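PDB 3D1B: RNA-induced transcriptional silencing complex protein tas3 from Schizosaccharomyces pombe, which works with Ago1 and Chp1 as the core of the RITS complex in RNA interference and heterochromatin formation, this chain being its C-terminal alpha motif. Local coordinates for residues N15-Y18 / I19-K23; T88-A91 / K92-S96. One frame throughout, in Å; residues are numbered along the deposited sequence.

Contact 1: residues N15-Y18 / I19-K23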
loop_
_atom_site.group_PDB
_atom_site.type_symbol
_atom_site.label_atom_id
_atom_site.label_comp_id
_atom_site.label_asym_id
_atom_site.label_seq_id
_atom_site.Cartn_x
_atom_site.Cartn_y
_atom_site.Cartn_z
ATOM N N ASN A 15 1.217 13.585 -10.712
ATOM C CA ASN A 15 0.189 12.717 -10.157
ATOM C C ASN A 15 -0.649 12.254 -11.345
ATOM O O ASN A 15 -1.020 11.090 -11.437
ATOM C CB ASN A 15 -0.683 13.493 -9.162
ATOM C CG ASN A 15 -0.322 13.207 -7.717
ATOM O OD1 ASN A 15 0.852 13.174 -7.350
ATOM N ND2 ASN A 15 -1.338 13.023 -6.880
ATOM N N ASP A 16 -0.931 13.181 -12.256
ATOM C CA ASP A 16 -1.696 12.862 -13.457
ATOM C C ASP A 16 -0.852 12.023 -14.414
ATOM O O ASP A 16 -1.336 11.049 -14.992
ATOM C CB ASP A 16 -2.152 14.136 -14.175
ATOM C CG ASP A 16 -3.441 14.694 -13.611
ATOM O OD1 ASP A 16 -3.532 14.849 -12.376
ATOM O OD2 ASP A 16 -4.360 14.988 -14.406
ATOM N N LEU A 17 0.407 12.413 -14.588
ATOM C CA LEU A 17 1.316 11.686 -15.467
ATOM C C LEU A 17 1.355 10.195 -15.146
ATOM O O LEU A 17 1.245 9.362 -16.042
ATOM C CB LEU A 17 2.738 12.246 -15.366
ATOM C CG LEU A 17 3.111 13.347 -16.355
ATOM C CD1 LEU A 17 4.570 13.755 -16.160
ATOM C CD2 LEU A 17 2.886 12.843 -17.774
ATOM N N TYR A 18 1.519 9.865 -13.869
ATOM C CA TYR A 18 1.573 8.468 -13.447
ATOM C C TYR A 18 0.294 7.728 -13.821
ATOM O O TYR A 18 0.335 6.560 -14.203
ATOM C CB TYR A 18 1.823 8.386 -11.939
ATOM C CG TYR A 18 3.260 8.671 -11.554
ATOM C CD1 TYR A 18 4.025 9.584 -12.277
ATOM C CD2 TYR A 18 3.850 8.043 -10.459
ATOM C CE1 TYR A 18 5.339 9.865 -11.922
ATOM C CE2 TYR A 18 5.167 8.318 -10.095
ATOM C CZ TYR A 18 5.905 9.229 -10.831
ATOM O OH TYR A 18 7.207 9.499 -10.481
ATOM N N ILE A 19 -0.841 8.410 -13.711
ATOM C CA ILE A 19 -2.118 7.808 -14.075
ATOM C C ILE A 19 -2.164 7.576 -15.581
ATOM O O ILE A 19 -2.575 6.509 -16.042
ATOM C CB ILE A 19 -3.305 8.714 -13.661
ATOM C CG1 ILE A 19 -3.467 8.705 -12.137
ATOM C CG2 ILE A 19 -4.584 8.248 -14.336
ATOM C CD1 ILE A 19 -3.813 7.332 -11.556
ATOM N N ASN A 20 -1.735 8.576 -16.343
ATOM C CA ASN A 20 -1.717 8.461 -17.796
ATOM C C ASN A 20 -0.773 7.351 -18.251
ATOM O O ASN A 20 -1.074 6.609 -19.191
ATOM C CB ASN A 20 -1.308 9.794 -18.437
ATOM C CG ASN A 20 -2.339 10.883 -18.221
ATOM O OD1 ASN A 20 -3.462 10.611 -17.801
ATOM N ND2 ASN A 20 -1.964 12.129 -18.519
ATOM N N TRP A 21 0.369 7.236 -17.581
ATOM C CA TRP A 21 1.337 6.198 -17.913
ATOM C C TRP A 21 0.771 4.822 -17.591
ATOM O O TRP A 21 0.939 3.874 -18.356
ATOM C CB TRP A 21 2.645 6.409 -17.142
ATOM C CG TRP A 21 3.450 7.583 -17.631
ATOM C CD1 TRP A 21 3.360 8.186 -18.855
ATOM C CD2 TRP A 21 4.490 8.271 -16.921
ATOM N NE1 TRP A 21 4.276 9.206 -18.950
ATOM C CE2 TRP A 21 4.983 9.281 -17.779
ATOM C CE3 TRP A 21 5.054 8.132 -15.645
ATOM C CZ2 TRP A 21 6.015 10.149 -17.403
ATOM C CZ3 TRP A 21 6.081 8.997 -15.271
ATOM C CH2 TRP A 21 6.549 9.992 -16.149
ATOM N N LEU A 22 0.108 4.712 -16.448
ATOM C CA LEU A 22 -0.490 3.443 -16.055
ATOM C C LEU A 22 -1.498 3.001 -17.114
ATOM O O LEU A 22 -1.494 1.852 -17.561
ATOM C CB LEU A 22 -1.199 3.592 -14.711
ATOM C CG LEU A 22 -2.197 2.492 -14.359
ATOM C CD1 LEU A 22 -1.477 1.152 -14.239
ATOM C CD2 LEU A 22 -2.892 2.854 -13.052
ATOM N N LYS A 23 -2.364 3.925 -17.514
ATOM C CA LYS A 23 -3.373 3.613 -18.518
ATOM C C LYS A 23 -2.765 3.232 -19.858
ATOM O O LYS A 23 -3.411 2.558 -20.666
ATOM C CB LYS A 23 -4.311 4.804 -18.712
ATOM C CG LYS A 23 -5.209 5.075 -17.525
ATOM C CD LYS A 23 -6.176 6.199 -17.845
ATOM C CE LYS A 23 -7.146 6.440 -16.710
ATOM N NZ LYS A 23 -7.982 7.641 -17.003
#
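Three i to i+4 backbone bonds hold Asn-20, Trp-21 and Leu-22 to the preceding turn of helix 14-23. Trp-21 N donates to Leu-17 O at 2.8 Å, and Leu-22 N to Tyr-18 O at 2.9 Å. Asn-20 N reaches Asp-16 O in the same way. The indole of Trp-21 folds back along the helix toward Leu-17 and Tyr-18. Its CG lies anti to its own carbonyl carbon and beside the backbone N (chi1 -72°), which brings the ring over the peptide of the turn before. Leu-17 O therefore sits over one face of the indole, near the rim, 3.2 Å from Trp-21 CG. The same oxygen takes the backbone N-H of Trp-21. Tyr-18 meets the benzo end of the indole. Tyr-18 CE1 lies 3.5 Å from Trp-21 CZ3. The two planes are near parallel, at 25°, but slid apart, and the rings barely overlap. Leu-17 lays both methyls against the indole. Its CD1 touches Trp-21 CZ2 at 4.1 Å, and its CD2 lies equally far from Trp-21 NE1. On another side of the helix, Ile-19 CG1 rests 3.5 Å from Asn-15 O. Ile-19 and Leu-22 face Phe-52 of helix 52-60. Phe-52 also meets the Tyr-18 ring edge-to-face, and Phe-90 of helix 89-105 meets Trp-21 likewise. Between side chains the contact is apolar, with little stacking; the polar atom nearest the indole is the backbone oxygen of Leu-17. Van der Waals packing round Trp-21 adds to an ordinary helical backbone, and the polar bonding between the two turns is left to the peptide groups.

Contact 2: residues T88-A91 / K92-S96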
loop_
_atom_site.group_PDB
_atom_site.type_symbol
_atom_site.label_atom_id
_atom_site.label_comp_id
_atom_site.label_asym_id
_atom_site.label_seq_id
_atom_site.Cartn_x
_atom_site.Cartn_y
_atom_site.Cartn_z
ATOM N N THR A 88 13.638 3.896 -12.519
ATOM C CA THR A 88 13.111 5.201 -12.209
ATOM C C THR A 88 11.849 5.004 -11.389
ATOM O O THR A 88 11.318 3.912 -11.354
ATOM C CB THR A 88 12.881 5.988 -13.505
ATOM O OG1 THR A 88 12.218 5.159 -14.457
ATOM C CG2 THR A 88 14.194 6.436 -14.088
ATOM N N PRO A 89 11.379 6.053 -10.693
ATOM C CA PRO A 89 10.189 6.031 -9.830
ATOM C C PRO A 89 8.938 5.261 -10.247
ATOM O O PRO A 89 8.515 4.324 -9.559
ATOM C CB PRO A 89 9.904 7.512 -9.607
ATOM C CG PRO A 89 11.277 8.101 -9.609
ATOM C CD PRO A 89 11.900 7.431 -10.802
ATOM N N PHE A 90 8.321 5.680 -11.346
ATOM C CA PHE A 90 7.112 5.026 -11.834
ATOM C C PHE A 90 7.392 3.576 -12.202
ATOM O O PHE A 90 6.639 2.674 -11.828
ATOM C CB PHE A 90 6.578 5.768 -13.063
ATOM C CG PHE A 90 5.441 5.066 -13.755
ATOM C CD1 PHE A 90 4.152 5.092 -13.217
ATOM C CD2 PHE A 90 5.658 4.388 -14.949
ATOM C CE1 PHE A 90 3.096 4.455 -13.865
ATOM C CE2 PHE A 90 4.612 3.747 -15.606
ATOM C CZ PHE A 90 3.323 3.780 -15.062
ATOM N N ALA A 91 8.473 3.355 -12.939
ATOM C CA ALA A 91 8.837 2.009 -13.362
ATOM C C ALA A 91 9.085 1.108 -12.159
ATOM O O ALA A 91 8.645 -0.041 -12.138
ATOM C CB ALA A 91 10.075 2.051 -14.252
ATOM N N LYS A 92 9.788 1.626 -11.156
ATOM C CA LYS A 92 10.077 0.830 -9.963
ATOM C C LYS A 92 8.793 0.433 -9.240
ATOM O O LYS A 92 8.658 -0.697 -8.768
ATOM C CB LYS A 92 10.987 1.606 -9.002
ATOM C CG LYS A 92 11.357 0.801 -7.759
ATOM C CD LYS A 92 12.289 1.561 -6.819
ATOM C CE LYS A 92 13.651 1.807 -7.444
ATOM N NZ LYS A 92 14.582 2.454 -6.459
ATOM N N ALA A 93 7.851 1.367 -9.144
ATOM C CA ALA A 93 6.586 1.084 -8.474
ATOM C C ALA A 93 5.780 0.055 -9.262
ATOM O O ALA A 93 5.107 -0.798 -8.681
ATOM C CB ALA A 93 5.783 2.370 -8.300
ATOM N N VAL A 94 5.823 0.157 -10.587
ATOM C CA VAL A 94 5.121 -0.800 -11.439
ATOM C C VAL A 94 5.766 -2.170 -11.253
ATOM O O VAL A 94 5.077 -3.172 -11.076
ATOM C CB VAL A 94 5.215 -0.401 -12.925
ATOM C CG1 VAL A 94 4.716 -1.542 -13.811
ATOM C CG2 VAL A 94 4.399 0.856 -13.166
ATOM N N GLY A 95 7.095 -2.201 -11.288
ATOM C CA GLY A 95 7.813 -3.453 -11.114
ATOM C C GLY A 95 7.498 -4.151 -9.799
ATOM O O GLY A 95 7.247 -5.361 -9.768
ATOM N N SER A 96 7.513 -3.402 -8.701
ATOM C CA SER A 96 7.225 -3.995 -7.396
ATOM C C SER A 96 5.791 -4.531 -7.329
ATOM O O SER A 96 5.548 -5.613 -6.796
ATOM C CB SER A 96 7.440 -2.965 -6.281
ATOM O OG SER A 96 7.124 -3.520 -5.013
#
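The first turns of helix 89-105 form this contact, with Thr-88 at the N-cap position and Phe-90 packed against Val-94 one turn on. Lys-92 N donates to Thr-88 O at 2.8 Å, the first of four successive i to i+4 bonds. The last runs from Gly-95 N to Ala-91 O, also 2.8 Å. Thr-88 OG1 makes no capping bond of its own. It bonds to Glu-123, whose carboxylate also takes the Phe-90 and Ala-91 N-H groups. The start of this helix is thus tied to the end of the modelled chain within the all-helical C-terminal motif. Phe-90 and Val-94 carry the side-chain contact. Val-94 CG2 sits over one face of the Phe-90 ring, 3.8 Å from its centroid and 16° off the normal, a CH-pi contact. Its nearest ring atom is Phe-90 CZ at 3.6 Å. With CG anti to the backbone N (chi1 172°), the Phe-90 ring stands out from the helix and leans a little toward the next turn and Val-94. A serine here has no ring, and would probably open a gap beside the Val-94 methyl and leave Trp-21 without its edge-to-face mate. Ala-119 of helix 109-122 touches both Phe-90 and Val-94.

Overall arrangement
Contacts 1 and 2 lie on different helices, 14-23 and 89-105, with centres about 12 Å apart, and they touch. Phe-90 CZ comes within 3.4 Å of Trp-21 CB, and Tyr-18 OH packs on Pro-89. Contact 2 lies nearer the middle of the chain, about 8 Å from its centre against about 12 Å for contact 1. Four of its touching residues are buried, against two in contact 1. Contact 1 relies on two partly exposed aromatic rings. Contact 2 sets a methyl over a buried ring. Both pack against helix 52-60, notably through Leu-56, and side chains of both touch Glu-123.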